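Local coordinates for protein spermidine N(1)-acetyltransferase (Vibrio cholerae serotype O1, PDB 7KWJ) that transfers an acetyl group from acetyl-CoA to the primary amino groups of spermidine and spermine, protecting the cell against polyamine toxicity, at residues H19-E24 / I88-H93. The protein carries 10 engineered substitutions. Numbering follows the deposited sequence.
Sequences HNLNKE and IIAPEH. Engineered in segment 19-24: Lys-23 (natural residue Asn), Glu-24 (natural residue Asn).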
loop_
_atom_site.group_PDB
_atom_site.type_symbol
_atom_site.label_atom_id
_atom_site.label_comp_id
_atom_site.label_asym_id
_atom_site.label_seq_id
_atom_site.Cartn_x
_atom_site.Cartn_y
_atom_site.Cartn_z
ATOM N N HIS B 19 -4.645 29.329 11.705
ATOM C CA HIS B 19 -3.263 29.661 11.377
ATOM C C HIS B 19 -3.004 31.152 11.558
ATOM O O HIS B 19 -2.023 31.553 12.196
ATOM C CB HIS B 19 -2.946 29.229 9.945
ATOM C CG HIS B 19 -1.485 29.240 9.624
ATOM N ND1 HIS B 19 -1.001 29.499 8.359
ATOM C CD2 HIS B 19 -0.400 29.018 10.402
ATOM C CE1 HIS B 19 0.318 29.439 8.373
ATOM N NE2 HIS B 19 0.709 29.150 9.601
ATOM N N ASN B 20 -3.878 31.993 10.999
ATOM C CA ASN B 20 -3.734 33.432 11.190
ATOM C C ASN B 20 -3.902 33.816 12.653
ATOM O O ASN B 20 -3.255 34.756 13.128
ATOM C CB ASN B 20 -4.749 34.183 10.327
ATOM C CG ASN B 20 -4.540 33.951 8.844
ATOM O OD1 ASN B 20 -3.421 33.706 8.392
ATOM N ND2 ASN B 20 -5.621 34.027 8.075
ATOM N N LEU B 21 -4.760 33.099 13.382
ATOM C CA LEU B 21 -4.986 33.419 14.788
ATOM C C LEU B 21 -3.745 33.142 15.627
ATOM O O LEU B 21 -3.389 33.946 16.496
ATOM C CB LEU B 21 -6.182 32.623 15.316
ATOM C CG LEU B 21 -6.428 32.661 16.826
ATOM C CD1 LEU B 21 -6.545 34.091 17.327
ATOM C CD2 LEU B 21 -7.678 31.870 17.179
ATOM N N ASN B 22 -3.071 32.017 15.380
ATOM C CA ASN B 22 -1.922 31.644 16.198
ATOM C C ASN B 22 -0.794 32.665 16.123
ATOM O O ASN B 22 0.110 32.631 16.963
ATOM C CB ASN B 22 -1.404 30.267 15.777
ATOM C CG ASN B 22 -2.266 29.137 16.303
ATOM O OD1 ASN B 22 -2.778 29.200 17.421
ATOM N ND2 ASN B 22 -2.433 28.096 15.498
ATOM N N LYS B 23 -0.825 33.570 15.144
ATOM C CA LYS B 23 0.196 34.607 15.011
ATOM C C LYS B 23 -0.159 35.780 15.927
ATOM O O LYS B 23 -0.609 36.845 15.499
ATOM C CB LYS B 23 0.318 35.042 13.558
ATOM C CG LYS B 23 0.454 33.885 12.582
ATOM C CD LYS B 23 0.563 34.373 11.148
ATOM C CE LYS B 23 0.549 33.213 10.168
ATOM N NZ LYS B 23 0.628 33.677 8.757
ATOM N N GLU B 24 0.053 35.560 17.223
ATOM C CA GLU B 24 -0.260 36.537 18.254
ATOM C C GLU B 24 1.011 37.179 18.792
ATOM O O GLU B 24 2.080 36.562 18.818
ATOM C CB GLU B 24 -1.028 35.895 19.413
ATOM C CG GLU B 24 -2.473 35.562 19.095
ATOM C CD GLU B 24 -3.269 35.194 20.332
ATOM O OE1 GLU B 24 -2.659 34.719 21.314
ATOM O OE2 GLU B 24 -4.503 35.385 20.326
ATOM N N ILE B 88 -7.458 30.044 23.455
ATOM C CA ILE B 88 -6.894 31.202 22.772
ATOM C C ILE B 88 -8.047 32.017 22.206
ATOM O O ILE B 88 -8.969 31.461 21.599
ATOM C CB ILE B 88 -5.917 30.796 21.651
ATOM C CG1 ILE B 88 -6.603 29.860 20.652
ATOM C CG2 ILE B 88 -4.681 30.134 22.242
ATOM C CD1 ILE B 88 -5.714 29.421 19.510
ATOM N N ILE B 89 -7.999 33.331 22.410
ATOM C CA ILE B 89 -9.023 34.248 21.926
ATOM C C ILE B 89 -8.356 35.297 21.050
ATOM O O ILE B 89 -7.303 35.836 21.405
ATOM C CB ILE B 89 -9.791 34.912 23.088
ATOM C CG1 ILE B 89 -10.671 33.874 23.790
ATOM C CG2 ILE B 89 -10.620 36.084 22.575
ATOM C CD1 ILE B 89 -11.311 34.368 25.070
ATOM N N ALA B 90 -8.974 35.583 19.909
ATOM C CA ALA B 90 -8.398 36.538 18.975
ATOM C C ALA B 90 -8.155 37.872 19.676
ATOM O O ALA B 90 -8.971 38.296 20.502
ATOM C CB ALA B 90 -9.324 36.738 17.775
ATOM N N PRO B 91 -7.051 38.564 19.372
ATOM C CA PRO B 91 -6.797 39.857 20.030
ATOM C C PRO B 91 -7.935 40.852 19.878
ATOM O O PRO B 91 -7.979 41.837 20.625
ATOM C CB PRO B 91 -5.522 40.360 19.340
ATOM C CG PRO B 91 -4.867 39.134 18.801
ATOM C CD PRO B 91 -5.979 38.206 18.426
ATOM N N GLU B 92 -8.854 40.626 18.939
ATOM C CA GLU B 92 -9.952 41.562 18.729
ATOM C C GLU B 92 -10.954 41.525 19.876
ATOM O O GLU B 92 -11.539 42.561 20.215
ATOM C CB GLU B 92 -10.656 41.246 17.409
ATOM C CG GLU B 92 -9.729 41.163 16.204
ATOM C CD GLU B 92 -10.336 40.378 15.058
ATOM O OE1 GLU B 92 -11.574 40.206 15.043
ATOM O OE2 GLU B 92 -9.575 39.925 14.178
ATOM N N HIS B 93 -11.165 40.354 20.483
ATOM C CA HIS B 93 -12.183 40.180 21.513
ATOM C C HIS B 93 -11.586 39.782 22.860
ATOM O O HIS B 93 -12.315 39.312 23.740
ATOM C CB HIS B 93 -13.209 39.133 21.074
ATOM C CG HIS B 93 -13.426 39.082 19.594
ATOM N ND1 HIS B 93 -12.630 38.336 18.751
ATOM C CD2 HIS B 93 -14.350 39.681 18.806
ATOM C CE1 HIS B 93 -13.055 38.477 17.508
ATOM N NE2 HIS B 93 -14.096 39.289 17.514
#
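Leu-21 brings most of the apolar contact between the last turn of helix 15-22 and the end of strand 82-89, a worked example of how the two branches of one side chain can each take a different neighbour. Its CG is trans to N (chi1 170°), and the two methyls diverge from there. CD1 rests on the backbone of Ala-90, 3.5 Å from CA of that residue, and also meets its CB methyl; CD2 meets the tip of Ile-88, at 3.9 Å from CD1 of the isoleucine. With chi1 at 56°, CG1 of Ile-88 is turned to the helix side. CD of Pro-91 lies farther off, 4.3 Å from CD1 of Leu-21.

In this GNAT fold the strand carries part of the acetyl-CoA site, to which Ile-88 and Ile-89 belong; Ile-88, and Ala-90 just past the strand end, pair by backbone hydrogen bonds with Leu-70 and Ile-68 of strand 67-77.

The polar atoms make no hydrogen bond across the contact: OD1 of Asn-22 abuts the CD1 methyl of Ile-88 (3.6 Å). Engineered Glu-24, extended beyond CG, has OE2 modelled 3.0 Å from O of Ile-89; both are acceptors, and the closeness is doubtful at this resolution. The same oxygen lies beside CD of Pro-91. O of Ile-89 accepts a hydrogen bond from NE2 of Gln-94, another acetyl-CoA-binding residue, whose side chain also touches that of Glu-24.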